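Local atomic coordinates of ABC transporter substrate-binding protein (Streptococcus pneumoniae, PDB entry 4OHN), a protein that binds histidine and probably hands it, or a related amino acid, to the membrane part of an ABC uptake transporter. Residues Gly175-Arg180 and Val201-Glu206; Asn104-Val109 and Gly132-Ala137; Ser114-Ala119 and Thr123-Gly128; Val181-Tyr186 and Tyr196-Val201. All blocks are in the same frame, centred on the assembly; numbering follows the deposited sequence.

Interaction 1 (Gly175-Arg180 and Val201-Glu206). With HIS (histidine), chain B.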
loop_
_atom_site.group_PDB
_atom_site.type_symbol
_atom_site.label_atom_id
_atom_site.label_comp_id
_atom_site.label_asym_id
_atom_site.label_seq_id
_atom_site.Cartn_x
_atom_site.Cartn_y
_atom_site.Cartn_z
ATOM N N GLY A 175 -17.232 9.909 3.324
ATOM C CA GLY A 175 -16.694 8.584 3.064
ATOM C C GLY A 175 -15.264 8.724 2.594
ATOM O O GLY A 175 -14.897 9.707 1.986
ATOM N N LEU A 176 -14.487 7.696 2.852
ATOM C CA LEU A 176 -13.082 7.635 2.467
ATOM C C LEU A 176 -12.817 6.335 1.713
ATOM O O LEU A 176 -13.111 5.252 2.219
ATOM C CB LEU A 176 -12.191 7.724 3.719
ATOM C CG LEU A 176 -10.684 7.559 3.494
ATOM C CD1 LEU A 176 -10.119 8.582 2.519
ATOM C CD2 LEU A 176 -9.979 7.643 4.866
ATOM N N LEU A 177 -12.279 6.473 0.505
ATOM C CA LEU A 177 -11.848 5.321 -0.287
ATOM C C LEU A 177 -10.428 4.955 0.123
ATOM O O LEU A 177 -9.524 5.784 0.001
ATOM C CB LEU A 177 -11.923 5.675 -1.771
ATOM C CG LEU A 177 -11.644 4.556 -2.783
ATOM C CD1 LEU A 177 -12.658 3.425 -2.631
ATOM C CD2 LEU A 177 -11.666 5.113 -4.198
ATOM N N ILE A 178 -10.223 3.747 0.602
ATOM C CA ILE A 178 -8.985 3.373 1.280
ATOM C C ILE A 178 -8.742 1.867 1.209
ATOM O O ILE A 178 -9.672 1.073 1.093
ATOM C CB ILE A 178 -9.032 3.878 2.750
ATOM C CG1 ILE A 178 -7.733 3.584 3.512
ATOM C CG2 ILE A 178 -10.234 3.315 3.477
ATOM C CD1 ILE A 178 -7.658 4.297 4.863
ATOM N N ASP A 179 -7.485 1.453 1.273
ATOM C CA ASP A 179 -7.138 0.048 1.332
ATOM C C ASP A 179 -7.724 -0.637 2.557
ATOM O O ASP A 179 -7.605 -0.140 3.672
ATOM C CB ASP A 179 -5.608 -0.108 1.355
ATOM C CG ASP A 179 -4.952 0.586 0.209
ATOM O OD1 ASP A 179 -4.977 1.820 0.175
ATOM O OD2 ASP A 179 -4.410 -0.119 -0.660
ATOM N N ARG A 180 -8.317 -1.815 2.366
ATOM C CA ARG A 180 -8.892 -2.568 3.469
ATOM C C ARG A 180 -7.845 -2.925 4.515
ATOM O O ARG A 180 -8.114 -2.871 5.699
ATOM C CB ARG A 180 -9.613 -3.812 2.955
ATOM C CG ARG A 180 -10.535 -4.479 3.989
ATOM C CD ARG A 180 -11.422 -5.532 3.305
ATOM N NE ARG A 180 -12.678 -5.778 4.002
ATOM C CZ ARG A 180 -13.724 -6.389 3.452
ATOM N NH1 ARG A 180 -13.667 -6.801 2.197
ATOM N NH2 ARG A 180 -14.831 -6.582 4.154
ATOM N N VAL A 201 -17.076 -1.850 -2.581
ATOM C CA VAL A 201 -18.004 -1.135 -3.439
ATOM C C VAL A 201 -17.907 -1.597 -4.889
ATOM O O VAL A 201 -18.312 -0.903 -5.821
ATOM C CB VAL A 201 -17.799 0.393 -3.347
ATOM C CG1 VAL A 201 -18.197 0.910 -1.951
ATOM C CG2 VAL A 201 -16.385 0.780 -3.696
ATOM N N GLY A 202 -17.397 -2.800 -5.089
ATOM C CA GLY A 202 -17.434 -3.432 -6.391
ATOM C C GLY A 202 -16.233 -3.154 -7.266
ATOM O O GLY A 202 -16.277 -3.445 -8.469
ATOM N N LEU A 203 -15.164 -2.596 -6.708
ATOM C CA LEU A 203 -13.910 -2.483 -7.448
ATOM C C LEU A 203 -13.266 -3.853 -7.485
ATOM O O LEU A 203 -13.540 -4.701 -6.647
ATOM C CB LEU A 203 -12.999 -1.455 -6.796
ATOM C CG LEU A 203 -13.581 -0.050 -6.803
ATOM C CD1 LEU A 203 -12.789 0.868 -5.914
ATOM C CD2 LEU A 203 -13.659 0.505 -8.234
ATOM N N GLU A 204 -12.452 -4.115 -8.500
ATOM C CA GLU A 204 -11.828 -5.424 -8.553
ATOM C C GLU A 204 -10.721 -5.516 -7.510
ATOM O O GLU A 204 -10.086 -4.523 -7.164
ATOM C CB GLU A 204 -11.308 -5.780 -9.946
ATOM C CG GLU A 204 -10.979 -7.267 -10.094
ATOM C CD GLU A 204 -12.097 -8.168 -9.587
ATOM O OE1 GLU A 204 -13.226 -8.065 -10.114
ATOM O OE2 GLU A 204 -11.856 -8.959 -8.647
ATOM N N THR A 205 -10.470 -6.715 -7.020
ATOM C CA THR A 205 -9.414 -6.895 -6.047
ATOM C C THR A 205 -8.067 -6.403 -6.585
ATOM O O THR A 205 -7.837 -6.323 -7.795
ATOM C CB THR A 205 -9.296 -8.364 -5.633
ATOM O OG1 THR A 205 -9.070 -9.170 -6.794
ATOM C CG2 THR A 205 -10.571 -8.816 -4.941
ATOM N N GLU A 206 -7.198 -6.035 -5.655
ATOM C CA GLU A 206 -5.825 -5.703 -5.952
ATOM C C GLU A 206 -4.913 -6.797 -5.356
ATOM O O GLU A 206 -5.335 -7.649 -4.556
ATOM C CB GLU A 206 -5.446 -4.331 -5.351
ATOM C CG GLU A 206 -6.099 -3.083 -6.023
ATOM C CD GLU A 206 -5.727 -1.762 -5.350
ATOM O OE1 GLU A 206 -5.256 -1.822 -4.204
ATOM O OE2 GLU A 206 -5.889 -0.674 -5.962
HETATM N N HIS B . -2.229 0.473 -2.125
HETATM C CA HIS B . -2.295 1.912 -2.480
HETATM C C HIS B . -1.263 2.254 -3.532
HETATM O O HIS B . -0.477 1.364 -3.929
HETATM C CB HIS B . -2.222 2.833 -1.239
HETATM C CG HIS B . -0.871 3.039 -0.617
HETATM N ND1 HIS B . -0.517 4.264 -0.074
HETATM C CD2 HIS B . 0.162 2.203 -0.351
HETATM C CE1 HIS B . 0.683 4.173 0.465
HETATM N NE2 HIS B . 1.116 2.931 0.318
HETATM O OXT HIS B . -1.261 3.424 -3.969
#
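Leu177 and Asp179, on strand 175-179, face Leu203 and Glu206 across a wide backbone gap: the CA atoms of Asp179 and Glu206 are 9.4 Å apart, and those of Leu177 and Val201 9.5 Å. The touching parts run within 26° of each other, yet no hydrogen bond joins them; strand 102-111 pairs with 175-179 and with 206-212. Side chains alone close the distance. With CG anti to the backbone N (chi1 -174°), Leu177 sends CD1 to within 4.2 Å of CD1 of Leu203; the two leucine side chains cross at a slant and meet through methyl groups. Phe139 packs on Leu177, and Ile145 on Leu203. This is the cleft-facing edge of one lobe of a family 3 solute-binding protein, where the amino acid lies at the cleft and loop ends of the sheet supply polar partners. Asp179 is one of them: its OD2 accepts from the amino N of the bound histidine at 2.7 Å. In the conformer described here Glu206 reaches in beside it, OE1 stopping 4.0 Å from OD2 of Asp179, two like charges without direct contact. Donors surround Glu206: OE1 is hydrogen-bonded to Ser86, Gln106 and Asn104, while OE2 pairs with Ser134. The amides of Asn104 and Gln106 also make weak bonds to OD2 of Asp179, and with the ligand's ammonium they would probably ease the repulsion between the carboxylates.

Interaction 2 (Asn104-Val109 and Gly132-Ala137). With HIS (histidine), chain B.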
loop_
_atom_site.group_PDB
_atom_site.type_symbol
_atom_site.label_atom_id
_atom_site.label_comp_id
_atom_site.label_asym_id
_atom_site.label_seq_id
_atom_site.Cartn_x
_atom_site.Cartn_y
_atom_site.Cartn_z
ATOM N N ASN A 104 -5.488 -7.465 -1.696
ATOM C CA ASN A 104 -6.002 -6.269 -1.054
ATOM C C ASN A 104 -7.264 -5.845 -1.771
ATOM O O ASN A 104 -7.496 -6.245 -2.916
ATOM C CB ASN A 104 -4.948 -5.169 -1.121
ATOM C CG ASN A 104 -5.392 -3.872 -0.467
ATOM O OD1 ASN A 104 -5.812 -3.839 0.721
ATOM N ND2 ASN A 104 -5.392 -2.809 -1.273
ATOM N N GLU A 105 -8.098 -5.079 -1.088
ATOM C CA GLU A 105 -9.314 -4.540 -1.675
ATOM C C GLU A 105 -9.446 -3.094 -1.288
ATOM O O GLU A 105 -8.998 -2.693 -0.226
ATOM C CB GLU A 105 -10.553 -5.297 -1.201
ATOM C CG GLU A 105 -10.570 -6.782 -1.583
ATOM C CD GLU A 105 -9.675 -7.656 -0.703
ATOM O OE1 GLU A 105 -9.724 -7.525 0.541
ATOM O OE2 GLU A 105 -8.926 -8.489 -1.257
ATOM N N GLN A 106 -10.007 -2.306 -2.184
ATOM C CA GLN A 106 -10.384 -0.935 -1.884
ATOM C C GLN A 106 -11.768 -0.937 -1.251
ATOM O O GLN A 106 -12.713 -1.591 -1.730
ATOM C CB GLN A 106 -10.327 -0.074 -3.136
ATOM C CG GLN A 106 -8.934 -0.002 -3.782
ATOM C CD GLN A 106 -7.929 0.738 -2.932
ATOM O OE1 GLN A 106 -8.235 1.776 -2.341
ATOM N NE2 GLN A 106 -6.723 0.200 -2.844
ATOM N N VAL A 107 -11.878 -0.260 -0.131
ATOM C CA VAL A 107 -13.139 -0.182 0.606
ATOM C C VAL A 107 -13.502 1.275 0.829
ATOM O O VAL A 107 -12.671 2.190 0.737
ATOM C CB VAL A 107 -13.069 -0.890 1.988
ATOM C CG1 VAL A 107 -12.966 -2.424 1.819
ATOM C CG2 VAL A 107 -11.939 -0.377 2.831
ATOM N N LEU A 108 -14.787 1.521 1.076
ATOM C CA LEU A 108 -15.233 2.759 1.673
ATOM C C LEU A 108 -15.320 2.619 3.169
ATOM O O LEU A 108 -15.735 1.569 3.702
ATOM C CB LEU A 108 -16.599 3.178 1.149
ATOM C CG LEU A 108 -16.688 3.851 -0.208
ATOM C CD1 LEU A 108 -18.111 4.314 -0.458
ATOM C CD2 LEU A 108 -15.703 5.013 -0.299
ATOM N N VAL A 109 -14.927 3.692 3.834
ATOM C CA VAL A 109 -15.094 3.828 5.280
ATOM C C VAL A 109 -16.001 5.040 5.534
ATOM O O VAL A 109 -15.755 6.129 5.012
ATOM C CB VAL A 109 -13.751 3.978 6.017
ATOM C CG1 VAL A 109 -13.960 4.126 7.519
ATOM C CG2 VAL A 109 -12.864 2.765 5.743
ATOM N N GLY A 132 -2.186 10.023 -4.250
ATOM C CA GLY A 132 -1.261 9.191 -5.020
ATOM C C GLY A 132 -1.623 7.716 -5.036
ATOM O O GLY A 132 -0.843 6.877 -5.471
ATOM N N SER A 133 -2.808 7.393 -4.527
ATOM C CA SER A 133 -3.190 5.990 -4.363
ATOM C C SER A 133 -3.782 5.332 -5.595
ATOM O O SER A 133 -4.370 5.973 -6.469
ATOM C CB SER A 133 -4.186 5.840 -3.227
ATOM O OG SER A 133 -5.470 6.352 -3.547
ATOM N N SER A 134 -3.656 4.021 -5.633
ATOM C CA SER A 134 -4.292 3.217 -6.664
ATOM C C SER A 134 -5.817 3.351 -6.538
ATOM O O SER A 134 -6.525 3.289 -7.533
ATOM C CB SER A 134 -3.831 1.764 -6.543
ATOM O OG SER A 134 -4.056 1.299 -5.249
ATOM N N GLY A 135 -6.308 3.521 -5.327
ATOM C CA GLY A 135 -7.736 3.730 -5.124
ATOM C C GLY A 135 -8.248 4.948 -5.864
ATOM O O GLY A 135 -9.298 4.888 -6.526
ATOM N N TYR A 136 -7.546 6.061 -5.754
ATOM C CA TYR A 136 -7.966 7.252 -6.473
ATOM C C TYR A 136 -7.933 7.023 -7.974
ATOM O O TYR A 136 -8.832 7.467 -8.713
ATOM C CB TYR A 136 -7.119 8.486 -6.099
ATOM C CG TYR A 136 -7.574 9.713 -6.843
ATOM C CD1 TYR A 136 -8.774 10.316 -6.520
ATOM C CD2 TYR A 136 -6.879 10.200 -7.926
ATOM C CE1 TYR A 136 -9.243 11.406 -7.232
ATOM C CE2 TYR A 136 -7.352 11.291 -8.644
ATOM C CZ TYR A 136 -8.531 11.882 -8.277
ATOM O OH TYR A 136 -9.013 12.977 -8.960
ATOM N N ALA A 137 -6.915 6.326 -8.461
ATOM C CA ALA A 137 -6.851 6.045 -9.886
ATOM C C ALA A 137 -8.065 5.210 -10.333
ATOM O O ALA A 137 -8.621 5.431 -11.395
ATOM C CB ALA A 137 -5.550 5.320 -10.249
HETATM N N HIS B . -2.229 0.473 -2.125
HETATM C CA HIS B . -2.295 1.912 -2.480
HETATM C C HIS B . -1.263 2.254 -3.532
HETATM O O HIS B . -0.477 1.364 -3.929
HETATM C CB HIS B . -2.222 2.833 -1.239
HETATM C CG HIS B . -0.871 3.039 -0.617
HETATM N ND1 HIS B . -0.517 4.264 -0.074
HETATM C CD2 HIS B . 0.162 2.203 -0.351
HETATM C CE1 HIS B . 0.683 4.173 0.465
HETATM N NE2 HIS B . 1.116 2.931 0.318
HETATM O OXT HIS B . -1.261 3.424 -3.969
HETATM O O HOH W 1 -5.886 3.220 -2.127
#
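Gln106 lays its side-chain amide against the first turn of helix 134-141, and the tight part of the contact is its meeting with Gly135. The chain bends at chi2 (-68°), bringing OE1 to 3.4 Å from CA of Gly135 and CD to 3.7 Å from the same CA. The neighbouring part is looser: NE2 of Gln106 stops 3.8 Å from OG of Ser134, and no direct hydrogen bond crosses. Instead a water links the segments, donating to OE1 of Gln106 at 2.8 Å and accepting from N of Gly135 at 3.2 Å. The polar ends of Gln106 and Ser134 share Glu206 as partner. Farther out, Tyr136 points away from the strand and is partly exposed. The helix start is fixed by Ser133, the N-cap, whose OG accepts from N of Tyr136 at 3.0 Å. Just inside that cap, N of Ser134 donates to OXT of the bound histidine at 3.0 Å, with an N-H...O angle of 147°. Arg91 also hydrogen-bonds the ligand, and a capped helix N terminus holding the ligand carboxylate is a familiar feature of amino-acid-binding proteins of this fold.

Interaction 3 (Ser114-Ala119 and Thr123-Gly128)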
loop_
_atom_site.group_PDB
_atom_site.type_symbol
_atom_site.label_atom_id
_atom_site.label_comp_id
_atom_site.label_asym_id
_atom_site.label_seq_id
_atom_site.Cartn_x
_atom_site.Cartn_y
_atom_site.Cartn_z
ATOM N N SER A 114 -23.526 7.889 9.987
ATOM C CA SER A 114 -24.015 8.259 8.660
ATOM C C SER A 114 -25.107 7.329 8.143
ATOM O O SER A 114 -25.891 7.713 7.261
ATOM C CB SER A 114 -22.860 8.292 7.639
ATOM O OG SER A 114 -22.458 6.984 7.253
ATOM N N GLY A 115 -25.112 6.097 8.628
ATOM C CA GLY A 115 -26.013 5.093 8.097
ATOM C C GLY A 115 -25.691 4.633 6.688
ATOM O O GLY A 115 -26.493 3.925 6.100
ATOM N N ILE A 116 -24.514 5.001 6.176
ATOM C CA ILE A 116 -24.103 4.662 4.805
ATOM C C ILE A 116 -23.327 3.357 4.822
ATOM O O ILE A 116 -22.228 3.284 5.388
ATOM C CB ILE A 116 -23.206 5.764 4.199
ATOM C CG1 ILE A 116 -23.942 7.092 4.150
ATOM C CG2 ILE A 116 -22.738 5.347 2.804
ATOM C CD1 ILE A 116 -23.067 8.287 3.829
ATOM N N THR A 117 -23.887 2.330 4.197
ATOM C CA THR A 117 -23.250 1.021 4.107
ATOM C C THR A 117 -23.183 0.527 2.656
ATOM O O THR A 117 -22.888 -0.633 2.400
ATOM C CB THR A 117 -23.985 -0.039 4.942
ATOM O OG1 THR A 117 -25.318 -0.212 4.454
ATOM C CG2 THR A 117 -24.030 0.378 6.431
ATOM N N THR A 118 -23.479 1.409 1.705
ATOM C CA THR A 118 -23.436 1.062 0.294
ATOM C C THR A 118 -23.008 2.286 -0.490
ATOM O O THR A 118 -23.306 3.408 -0.090
ATOM C CB THR A 118 -24.803 0.550 -0.177
ATOM O OG1 THR A 118 -24.694 0.093 -1.534
ATOM C CG2 THR A 118 -25.871 1.608 -0.128
ATOM N N ALA A 119 -22.350 2.079 -1.625
ATOM C CA ALA A 119 -21.903 3.185 -2.477
ATOM C C ALA A 119 -23.072 4.056 -2.905
ATOM O O ALA A 119 -22.926 5.277 -3.001
ATOM C CB ALA A 119 -21.195 2.642 -3.704
ATOM N N THR A 123 -24.563 9.193 -2.659
ATOM C CA THR A 123 -25.095 10.128 -3.634
ATOM C C THR A 123 -25.137 11.520 -3.006
ATOM O O THR A 123 -25.707 11.726 -1.934
ATOM C CB THR A 123 -26.465 9.666 -4.185
ATOM O OG1 THR A 123 -26.287 8.409 -4.863
ATOM C CG2 THR A 123 -27.011 10.701 -5.177
ATOM N N GLY A 124 -24.462 12.475 -3.656
ATOM C CA GLY A 124 -24.438 13.841 -3.162
ATOM C C GLY A 124 -23.563 14.062 -1.933
ATOM O O GLY A 124 -23.512 15.163 -1.387
ATOM N N LYS A 125 -22.867 13.017 -1.485
ATOM C CA LYS A 125 -22.019 13.082 -0.289
ATOM C C LYS A 125 -20.551 13.302 -0.692
ATOM O O LYS A 125 -20.175 13.087 -1.840
ATOM C CB LYS A 125 -22.150 11.791 0.528
ATOM C CG LYS A 125 -23.564 11.503 1.040
ATOM C CD LYS A 125 -23.981 12.517 2.085
ATOM C CE LYS A 125 -25.326 12.169 2.695
ATOM N NZ LYS A 125 -25.820 13.313 3.511
ATOM N N THR A 126 -19.734 13.753 0.253
ATOM C CA THR A 126 -18.345 14.122 0.009
ATOM C C THR A 126 -17.429 12.922 0.212
ATOM O O THR A 126 -17.437 12.278 1.271
ATOM C CB THR A 126 -17.923 15.265 0.945
ATOM O OG1 THR A 126 -18.859 16.340 0.815
ATOM C CG2 THR A 126 -16.485 15.753 0.633
ATOM N N LEU A 127 -16.641 12.613 -0.821
ATOM C CA LEU A 127 -15.658 11.537 -0.783
ATOM C C LEU A 127 -14.261 12.081 -0.634
ATOM O O LEU A 127 -13.931 13.116 -1.215
ATOM C CB LEU A 127 -15.737 10.761 -2.111
ATOM C CG LEU A 127 -14.819 9.540 -2.198
ATOM C CD1 LEU A 127 -15.290 8.464 -1.290
ATOM C CD2 LEU A 127 -14.747 9.050 -3.643
ATOM N N GLY A 128 -13.436 11.387 0.153
ATOM C CA GLY A 128 -11.997 11.622 0.217
ATOM C C GLY A 128 -11.202 10.434 -0.307
ATOM O O GLY A 128 -11.688 9.315 -0.377
#
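Ile116 and Lys125 are brought together by their torsions: Ile116 has CG1 beside its backbone N (chi1 -60°) and then runs extended to CD1, while chi1 of Lys125 (-61°) places its CG and a bend at chi2 (-68°) turns the outer chain before it straightens toward NZ. CD1 of Ile116 comes to rest 4.3 Å from CG of Lys125, methyl against the methylene root of the lysine rather than near its ammonium. The backbones remain far apart at this point, with the CA atoms of Ile116 and Lys125 separated by 10.1 Å. They draw closer where the two segments approach each other in sequence, CA of Ala119 lying 7.7 Å from CA of Thr123; even there O of Ala119 and N of Thr123 are 4.3 Å apart and form no hydrogen bond. Each side is shaped locally instead. Ser114 makes an ST turn, its OG accepting from N of Ile116 at 3.1 Å (158°), and Gly115 carries the positive phi in between. The carbonyl O of Ile116 is taken by Thr110 and Asn197, while OG1 of Thr123 pairs with O of Lys120. On the side of 123-128, backbone bonds from Lys125 to Ala151 and from Thr126 to Gly175 secure the approach to strand 127-130. With only 89 Å² buried and no polar link across, the meeting of Ile116 and Lys125 is nondirectional dispersion packing, its position probably set by hydrogen bonds made within or beyond the two segments.

Interaction 4 (Val181-Tyr186 and Tyr196-Val201). With ACT (acetate ion), chain C.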
loop_
_atom_site.group_PDB
_atom_site.type_symbol
_atom_site.label_atom_id
_atom_site.label_comp_id
_atom_site.label_asym_id
_atom_site.label_seq_id
_atom_site.Cartn_x
_atom_site.Cartn_y
_atom_site.Cartn_z
ATOM N N VAL A 181 -6.631 -3.294 4.105
ATOM C CA VAL A 181 -5.635 -3.679 5.106
ATOM C C VAL A 181 -5.323 -2.523 6.030
ATOM O O VAL A 181 -5.126 -2.702 7.221
ATOM C CB VAL A 181 -4.299 -4.204 4.522
ATOM C CG1 VAL A 181 -4.535 -5.451 3.683
ATOM C CG2 VAL A 181 -3.548 -3.111 3.741
ATOM N N TYR A 182 -5.281 -1.321 5.481
ATOM C CA TYR A 182 -5.033 -0.163 6.326
ATOM C C TYR A 182 -6.212 0.081 7.260
ATOM O O TYR A 182 -6.040 0.222 8.469
ATOM C CB TYR A 182 -4.744 1.056 5.445
ATOM C CG TYR A 182 -4.402 2.337 6.175
ATOM C CD1 TYR A 182 -3.205 2.987 5.979
ATOM C CD2 TYR A 182 -5.275 2.907 7.069
ATOM C CE1 TYR A 182 -2.915 4.168 6.665
ATOM C CE2 TYR A 182 -4.986 4.028 7.727
ATOM C CZ TYR A 182 -3.826 4.655 7.540
ATOM O OH TYR A 182 -3.601 5.834 8.262
ATOM N N ALA A 183 -7.416 0.148 6.698
ATOM C CA ALA A 183 -8.589 0.451 7.503
ATOM C C ALA A 183 -8.731 -0.519 8.656
ATOM O O ALA A 183 -8.947 -0.084 9.804
ATOM C CB ALA A 183 -9.842 0.437 6.629
ATOM N N ASN A 184 -8.605 -1.815 8.390
ATOM C CA ASN A 184 -8.775 -2.835 9.442
ATOM C C ASN A 184 -7.758 -2.629 10.564
ATOM O O ASN A 184 -8.105 -2.630 11.747
ATOM C CB ASN A 184 -8.587 -4.248 8.878
ATOM C CG ASN A 184 -9.762 -4.737 8.039
ATOM O OD1 ASN A 184 -10.859 -4.199 8.102
ATOM N ND2 ASN A 184 -9.529 -5.806 7.271
ATOM N N TYR A 185 -6.490 -2.444 10.214
ATOM C CA TYR A 185 -5.462 -2.311 11.230
ATOM C C TYR A 185 -5.607 -0.999 12.009
ATOM O O TYR A 185 -5.543 -0.978 13.246
ATOM C CB TYR A 185 -4.059 -2.411 10.604
ATOM C CG TYR A 185 -2.958 -2.395 11.623
ATOM C CD1 TYR A 185 -2.444 -1.198 12.093
ATOM C CD2 TYR A 185 -2.437 -3.579 12.127
ATOM C CE1 TYR A 185 -1.458 -1.158 13.046
ATOM C CE2 TYR A 185 -1.447 -3.559 13.072
ATOM C CZ TYR A 185 -0.947 -2.347 13.524
ATOM O OH TYR A 185 0.060 -2.329 14.470
ATOM N N TYR A 186 -5.772 0.092 11.274
ATOM C CA TYR A 186 -5.884 1.409 11.890
ATOM C C TYR A 186 -7.042 1.467 12.871
ATOM O O TYR A 186 -6.898 1.934 14.006
ATOM C CB TYR A 186 -6.092 2.454 10.800
ATOM C CG TYR A 186 -6.400 3.839 11.338
ATOM C CD1 TYR A 186 -7.690 4.193 11.688
ATOM C CD2 TYR A 186 -5.414 4.784 11.469
ATOM C CE1 TYR A 186 -7.986 5.451 12.196
ATOM C CE2 TYR A 186 -5.700 6.063 11.974
ATOM C CZ TYR A 186 -6.992 6.376 12.335
ATOM O OH TYR A 186 -7.272 7.639 12.825
ATOM N N TYR A 196 -17.187 2.877 12.899
ATOM C CA TYR A 196 -17.132 3.040 11.430
ATOM C C TYR A 196 -17.657 1.812 10.701
ATOM O O TYR A 196 -17.595 0.699 11.206
ATOM C CB TYR A 196 -15.673 3.330 10.975
ATOM C CG TYR A 196 -15.165 4.652 11.487
ATOM C CD1 TYR A 196 -14.505 4.751 12.695
ATOM C CD2 TYR A 196 -15.412 5.832 10.787
ATOM C CE1 TYR A 196 -14.104 5.987 13.184
ATOM C CE2 TYR A 196 -15.017 7.050 11.253
ATOM C CZ TYR A 196 -14.380 7.136 12.453
ATOM O OH TYR A 196 -14.004 8.379 12.913
ATOM N N ASN A 197 -18.189 2.048 9.505
ATOM C CA ASN A 197 -18.505 0.996 8.544
ATOM C C ASN A 197 -17.379 0.883 7.537
ATOM O O ASN A 197 -16.845 1.905 7.111
ATOM C CB ASN A 197 -19.801 1.328 7.803
ATOM C CG ASN A 197 -20.999 1.369 8.703
ATOM O OD1 ASN A 197 -21.148 0.533 9.604
ATOM N ND2 ASN A 197 -21.875 2.338 8.480
ATOM N N VAL A 198 -17.029 -0.334 7.169
ATOM C CA VAL A 198 -15.958 -0.613 6.217
ATOM C C VAL A 198 -16.510 -1.614 5.228
ATOM O O VAL A 198 -16.895 -2.719 5.620
ATOM C CB VAL A 198 -14.725 -1.229 6.942
ATOM C CG1 VAL A 198 -13.588 -1.454 5.953
ATOM C CG2 VAL A 198 -14.256 -0.334 8.111
ATOM N N PHE A 199 -16.595 -1.251 3.948
ATOM C CA PHE A 199 -17.239 -2.136 2.990
ATOM C C PHE A 199 -16.718 -1.945 1.577
ATOM O O PHE A 199 -16.362 -0.847 1.166
ATOM C CB PHE A 199 -18.768 -1.951 3.020
ATOM C CG PHE A 199 -19.209 -0.524 2.825
ATOM C CD1 PHE A 199 -19.266 0.356 3.903
ATOM C CD2 PHE A 199 -19.582 -0.060 1.573
ATOM C CE1 PHE A 199 -19.650 1.673 3.733
ATOM C CE2 PHE A 199 -19.971 1.259 1.409
ATOM C CZ PHE A 199 -20.015 2.112 2.486
ATOM N N THR A 200 -16.670 -3.034 0.820
ATOM C CA THR A 200 -16.274 -2.947 -0.583
ATOM C C THR A 200 -17.424 -2.363 -1.399
ATOM O O THR A 200 -18.573 -2.367 -1.003
ATOM C CB THR A 200 -15.790 -4.301 -1.120
ATOM O OG1 THR A 200 -16.810 -5.267 -0.900
ATOM C CG2 THR A 200 -14.473 -4.765 -0.448
ATOM N N VAL A 201 -17.076 -1.850 -2.581
ATOM C CA VAL A 201 -18.004 -1.135 -3.439
ATOM C C VAL A 201 -17.907 -1.597 -4.889
ATOM O O VAL A 201 -18.312 -0.903 -5.821
ATOM C CB VAL A 201 -17.799 0.393 -3.347
ATOM C CG1 VAL A 201 -18.197 0.910 -1.951
ATOM C CG2 VAL A 201 -16.385 0.780 -3.696
HETATM C C ACT C . -10.796 7.999 13.435
HETATM O O ACT C . -11.786 8.243 14.167
HETATM O OXT ACT C . -9.677 7.955 14.000
HETATM C CH3 ACT C . -10.978 7.765 11.974
#
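Helix 180-189 passes over strand 196-200 with the closest backbone approach between CA of Ala183 and CA of Val198, 7.6 Å apart. At this spacing CB of Ala183 meets CG1 of Val198 at 4.3 Å. Val198 points the same methyl at a second partner, OD1 of Asn184, which ends 4.4 Å from CG1, a plain van der Waals approach at the more exposed border. Beyond this patch the segments do not touch directly, but an acetate ion, probably from the crystallisation liquor, spans two tyrosines. OH of Tyr186 donates to OXT of the acetate at 2.7 Å, and OH of Tyr196 donates to its other oxygen, O, at 2.6 Å. The acetate oxygens lie at the ring edges, near the ring planes. Tyr186 OH and Tyr196 OH stand 6.8 Å apart, with one carboxylate filling the span. Tyr186 reaches the ion with CG anti to its backbone N (chi1 173°), directing the ring outward from the helix. On the sheet side, strand 196-200 pairs antiparallel with strand 102-111, whose other edge pairs with 175-179, so strand 175-179, the helix and strand 196-200 form a beta-alpha-beta crossover over 102-111. Val107 and Leu187 also touch Val198, Val109 packs on Ala183, and helix 161-169 borders both tyrosines through Leu165 and Leu168.

How the interactions relate
From the N terminus, interaction 2 opens first at 104-109 and closes at 132-137; interaction 3 (114-119 with 123-128) is nested within that loop and shapes the connection between strands 102-111 and 127-130. Farther along, interaction 1 opens at 175-180 and closes at 201-206, with interaction 4 nested inside it and sharing Val201. The two nests follow in series and none cross. Strand 102-111 links them, pairing with 175-179 and 196-200, while strand 127-130 pairs with 175-179 and so joins interaction 3 to interaction 1. Interactions 1 and 2 both touch the bound histidine; interaction 3 lies at the far end of the lobe, and interaction 4 on its helix-covered flank.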